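Local coordinates for molybdate-binding protein MolA (Haemophilus influenzae, PDB 3PSH) that captures molybdate and tungstate, but not sulfate or phosphate, in the periplasm and serves the MolBC transporter in low-affinity molybdate import, at residues D6-R10 against V119-G123; E132-Y136 against S198-L204. All coordinates share one frame; numbering follows the deposited sequence.

Contact 1 and contact 2 lie in series along the chain, their centres 16 Å apart and their nearest atoms about 7 Å apart without touching. Contact 1 stays within the N-terminal lobe, at the surface; contact 2, buried, joins the start of helix 132-151 to the C-terminal lobe. The same helix ties them together: the Q7 amide donates to G139 O and Q142 OE1 further along it, while Q7 OE1 accepts from the backbone N of L114 and S113. The K200 side chain of contact 2 is about 6 Å from the bound molybdate, just behind Y196 and G279; that of Q7 is more remote, about 12 Å from the ion and about 7 Å from the Y280 side chain.

Contact 1 of 2, residues D6-R10 against V119-G123; sequences DQLDR and VGEKG
K122 reaches from its own turn across the 6-10 turn between strands 2-5 and 11-14. CB starts 3.8 Å from Q7 O, and CG and CD close in on the same carbonyl oxygen, with CD 3.3 Å from Q7 O. From there the chain meets the carboxylate of D9: CE lies 3.5 Å from D9 OD2, and a bend at the last torsion (chi4 -115°) brings the ammonium group to the other oxygen. NZ donates to D9 OD1 at 3.0 Å, a salt bridge made on the syn side of the carboxylate but 29° out of its plane, the two side chains crossing at about a right angle. D9 OD2 also packs tightly on V119, with CG1 of V119 3.1 Å away. At the other end, L8 drapes a methyl over the turn: its CD2 sits 3.6 Å from K122 O and touches the CA of G123. K122 O itself accepts from N92 ND2.

D6 holds this hairpin tip in shape from behind. Its OD1 is gripped from opposite faces of the carboxylate plane by the backbone N of L8, at 2.8 Å, and that of R10, while OD2 takes R10 NH1 in a salt bridge and the backbone N of A111. The tip is an Asx turn built into a type I turn with a G1 beta bulge at D9, a beta-hairpin end laid against edge strand 109-112 of the N-terminal lobe's parallel sheet.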
# COMPACT_ATOMS: atom_id res chain seq x y z
N ASP A 6 3.52 2.41 -19.08
CA ASP A 6 2.86 2.19 -17.73
C ASP A 6 3.15 0.74 -17.25
O ASP A 6 3.79 -0.07 -17.94
CB ASP A 6 1.36 2.54 -17.80
CG ASP A 6 0.48 1.44 -18.37
OD1 ASP A 6 0.94 0.29 -18.72
OD2 ASP A 6 -0.75 1.70 -18.45
N GLN A 7 2.59 0.44 -16.08
CA GLN A 7 2.91 -0.83 -15.41
C GLN A 7 2.09 -2.06 -15.94
O GLN A 7 2.13 -3.22 -15.39
CB GLN A 7 2.90 -0.60 -13.90
CG GLN A 7 4.03 0.34 -13.51
CD GLN A 7 4.29 0.31 -11.99
OE1 GLN A 7 3.41 0.62 -11.25
NE2 GLN A 7 5.53 0.17 -11.59
N LEU A 8 1.29 -1.85 -17.00
CA LEU A 8 0.76 -2.94 -17.77
C LEU A 8 1.57 -3.02 -19.10
O LEU A 8 1.10 -3.72 -20.11
CB LEU A 8 -0.76 -2.70 -17.95
CG LEU A 8 -1.77 -2.83 -16.78
CD1 LEU A 8 -3.16 -2.65 -17.26
CD2 LEU A 8 -1.60 -4.18 -16.19
N ASP A 9 2.72 -2.31 -19.15
CA ASP A 9 3.60 -2.27 -20.39
C ASP A 9 2.85 -1.67 -21.63
O ASP A 9 3.17 -1.95 -22.81
CB ASP A 9 4.11 -3.69 -20.68
CG ASP A 9 5.12 -4.22 -19.56
OD1 ASP A 9 5.63 -3.46 -18.72
OD2 ASP A 9 5.32 -5.47 -19.60
N ARG A 10 1.90 -0.80 -21.29
CA ARG A 10 1.20 -0.02 -22.31
C ARG A 10 1.95 1.24 -22.61
O ARG A 10 2.35 1.98 -21.70
CB ARG A 10 -0.20 0.32 -21.83
CG ARG A 10 -1.04 -0.94 -21.61
CD ARG A 10 -2.30 -0.60 -20.76
NE ARG A 10 -3.25 0.25 -21.53
CZ ARG A 10 -3.46 1.56 -21.32
NH1 ARG A 10 -2.75 2.25 -20.44
NH2 ARG A 10 -4.37 2.17 -22.11
N VAL A 119 5.49 -10.60 -16.62
CA VAL A 119 4.53 -9.95 -17.54
C VAL A 119 3.12 -10.48 -17.63
O VAL A 119 2.17 -9.68 -17.70
CB VAL A 119 5.06 -9.90 -18.98
CG1 VAL A 119 5.52 -8.51 -19.35
CG2 VAL A 119 6.15 -11.02 -19.25
N GLY A 120 2.94 -11.83 -17.67
CA GLY A 120 1.59 -12.38 -17.73
C GLY A 120 0.70 -12.12 -16.53
O GLY A 120 -0.51 -12.21 -16.62
N GLU A 121 1.35 -11.75 -15.40
CA GLU A 121 0.71 -11.51 -14.09
C GLU A 121 0.41 -10.05 -13.81
O GLU A 121 -0.26 -9.76 -12.82
CB GLU A 121 1.65 -12.07 -12.97
CG GLU A 121 1.81 -13.57 -13.19
CD GLU A 121 0.50 -14.31 -12.87
OE1 GLU A 121 0.01 -14.26 -11.72
OE2 GLU A 121 -0.09 -14.95 -13.80
N LYS A 122 0.91 -9.17 -14.66
CA LYS A 122 0.88 -7.72 -14.42
C LYS A 122 -0.58 -7.22 -14.21
O LYS A 122 -0.81 -6.28 -13.40
CB LYS A 122 1.68 -7.00 -15.55
CG LYS A 122 3.13 -6.52 -15.12
CD LYS A 122 3.89 -5.89 -16.33
CE LYS A 122 5.40 -5.99 -16.16
NZ LYS A 122 6.10 -4.67 -16.02
N GLY A 123 -1.55 -7.82 -14.90
CA GLY A 123 -2.94 -7.43 -14.83
C GLY A 123 -3.83 -8.11 -13.81
O GLY A 123 -5.00 -7.84 -13.72

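Contact 2 of 2, residues E132-Y136 against S198-L204; sequences EDKAY and SGKYTGL
The first turn of helix 132-151, the long helix that connects the two lobes in this binding-protein family, meets the start of helix 201-208 here, through E132, D133 and Y136 on one side and G199 and L204 on the other. Y136 makes a short, direct polar link: its hydroxyl donates to G199 O at 2.6 Å, with a C=O...donor angle of 140° and the donor tilted 34° from the carbonyl plane. The carbonyl oxygen lies at the edge of the ring, near its plane. The hydroxyl in turn accepts from a water (water 3), which takes a hydrogen bond from K200 NZ at 3.0 Å; that ammonium also donates to L125 O.

E132 turns its CG between the backbone N and the carbonyl carbon (chi1 69°), and the extended chain beyond sends OE1 to the backbone ahead of helix 201-208. Its direct bond from G199 N is weak, 3.3 Å from OE1, but two waters reinforce it: water 1 donates to OE1 at 2.6 Å and accepts from K200 N, and water 2 links OE1, through a weak bond, to G199 N. The water protons and the N-H of G199 around OE1 would probably favour a charged carboxylate.

L204 fills the angle between these groups. Its CD1 lies 3.6 Å from CD2 of Y136, the side chains crossing at about a right angle, and its CD2 packs 3.3 Å from OD1 of D133, an oxygen whose polar partner is H208 NE2. E132 and L204 run past each other in opposite directions, OE2 resting 3.7 Å from CG of L204. The start of the interlobe helix is thus packed on the start of helix 201-208 beside the molybdate cleft, waters bridging the polar groups, in keeping with the single-helix connection of Fe/B12-type periplasmic binding proteins.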
# COMPACT_ATOMS: atom_id res chain seq x y z
N GLU A 132 8.95 -12.12 -5.43
CA GLU A 132 8.06 -11.01 -4.98
C GLU A 132 8.82 -9.85 -4.31
O GLU A 132 8.52 -8.66 -4.53
CB GLU A 132 6.91 -11.60 -4.17
CG GLU A 132 7.41 -12.18 -2.76
CD GLU A 132 6.30 -12.45 -1.76
OE1 GLU A 132 5.11 -12.47 -2.13
OE2 GLU A 132 6.72 -12.60 -0.54
N ASP A 133 9.92 -10.19 -3.61
CA ASP A 133 10.71 -9.14 -3.05
C ASP A 133 11.30 -8.15 -4.12
O ASP A 133 11.15 -6.91 -4.00
CB ASP A 133 11.79 -9.75 -2.08
CG ASP A 133 12.49 -8.68 -1.19
OD1 ASP A 133 11.80 -7.74 -0.60
OD2 ASP A 133 13.70 -8.74 -1.01
N LYS A 134 11.85 -8.74 -5.18
CA LYS A 134 12.43 -7.96 -6.25
C LYS A 134 11.27 -7.19 -7.02
O LYS A 134 11.40 -6.02 -7.34
CB LYS A 134 13.21 -8.89 -7.25
CG LYS A 134 13.86 -8.02 -8.39
CD LYS A 134 14.79 -9.04 -9.22
CE LYS A 134 15.27 -8.53 -10.54
NZ LYS A 134 15.90 -7.24 -10.29
N ALA A 135 10.21 -7.88 -7.27
CA ALA A 135 9.14 -7.36 -8.08
C ALA A 135 8.57 -6.16 -7.36
O ALA A 135 8.26 -5.16 -8.01
CB ALA A 135 8.05 -8.46 -8.27
N TYR A 136 8.30 -6.30 -6.06
CA TYR A 136 7.78 -5.12 -5.31
C TYR A 136 8.79 -4.00 -5.04
O TYR A 136 8.49 -2.76 -5.03
CB TYR A 136 7.02 -5.52 -3.99
CG TYR A 136 5.67 -6.23 -4.33
CD1 TYR A 136 4.66 -5.48 -5.00
CD2 TYR A 136 5.37 -7.57 -3.94
CE1 TYR A 136 3.40 -6.10 -5.28
CE2 TYR A 136 4.11 -8.15 -4.22
CZ TYR A 136 3.15 -7.37 -4.88
OH TYR A 136 1.96 -7.93 -5.21
N SER A 198 -0.03 -15.25 -0.28
CA SER A 198 1.14 -15.06 -1.13
C SER A 198 0.93 -13.95 -2.22
O SER A 198 -0.24 -13.59 -2.53
CB SER A 198 1.61 -16.38 -1.83
OG SER A 198 0.51 -16.78 -2.71
N GLY A 199 2.06 -13.47 -2.75
CA GLY A 199 2.11 -12.48 -3.86
C GLY A 199 1.77 -11.09 -3.41
O GLY A 199 1.33 -10.22 -4.24
N LYS A 200 1.88 -10.82 -2.07
CA LYS A 200 1.47 -9.49 -1.63
C LYS A 200 2.58 -8.85 -0.79
O LYS A 200 3.27 -9.56 -0.03
CB LYS A 200 0.21 -9.67 -0.76
CG LYS A 200 -1.03 -10.13 -1.53
CD LYS A 200 -1.59 -8.98 -2.44
CE LYS A 200 -2.27 -9.55 -3.64
NZ LYS A 200 -2.72 -8.31 -4.49
N TYR A 201 2.59 -7.52 -0.72
CA TYR A 201 3.59 -6.77 0.15
C TYR A 201 3.50 -7.13 1.70
O TYR A 201 4.51 -7.15 2.43
CB TYR A 201 3.50 -5.24 -0.05
CG TYR A 201 4.43 -4.52 0.91
CD1 TYR A 201 5.82 -4.71 0.81
CD2 TYR A 201 3.87 -3.79 1.98
CE1 TYR A 201 6.66 -4.15 1.78
CE2 TYR A 201 4.63 -3.22 2.94
CZ TYR A 201 6.04 -3.36 2.83
OH TYR A 201 6.90 -2.88 3.78
N THR A 202 2.26 -7.42 2.13
CA THR A 202 2.00 -7.83 3.54
C THR A 202 3.11 -8.80 4.04
O THR A 202 3.80 -8.52 5.06
CB THR A 202 0.62 -8.48 3.65
OG1 THR A 202 -0.40 -7.64 3.03
CG2 THR A 202 0.28 -8.72 5.14
N GLY A 203 3.33 -9.91 3.32
CA GLY A 203 4.27 -10.97 3.85
C GLY A 203 5.72 -10.44 3.78
O GLY A 203 6.59 -10.90 4.51
N LEU A 204 6.02 -9.51 2.82
CA LEU A 204 7.36 -8.91 2.67
C LEU A 204 7.64 -8.01 3.84
O LEU A 204 8.74 -8.00 4.41
CB LEU A 204 7.53 -8.13 1.36
CG LEU A 204 7.70 -9.14 0.15
CD1 LEU A 204 7.41 -8.42 -1.10
CD2 LEU A 204 9.14 -9.58 0.14
O HOH W 1 3.40 -12.28 -0.13
O HOH W 2 4.75 -14.99 -3.05
O HOH W 3 -0.27 -6.59 -4.95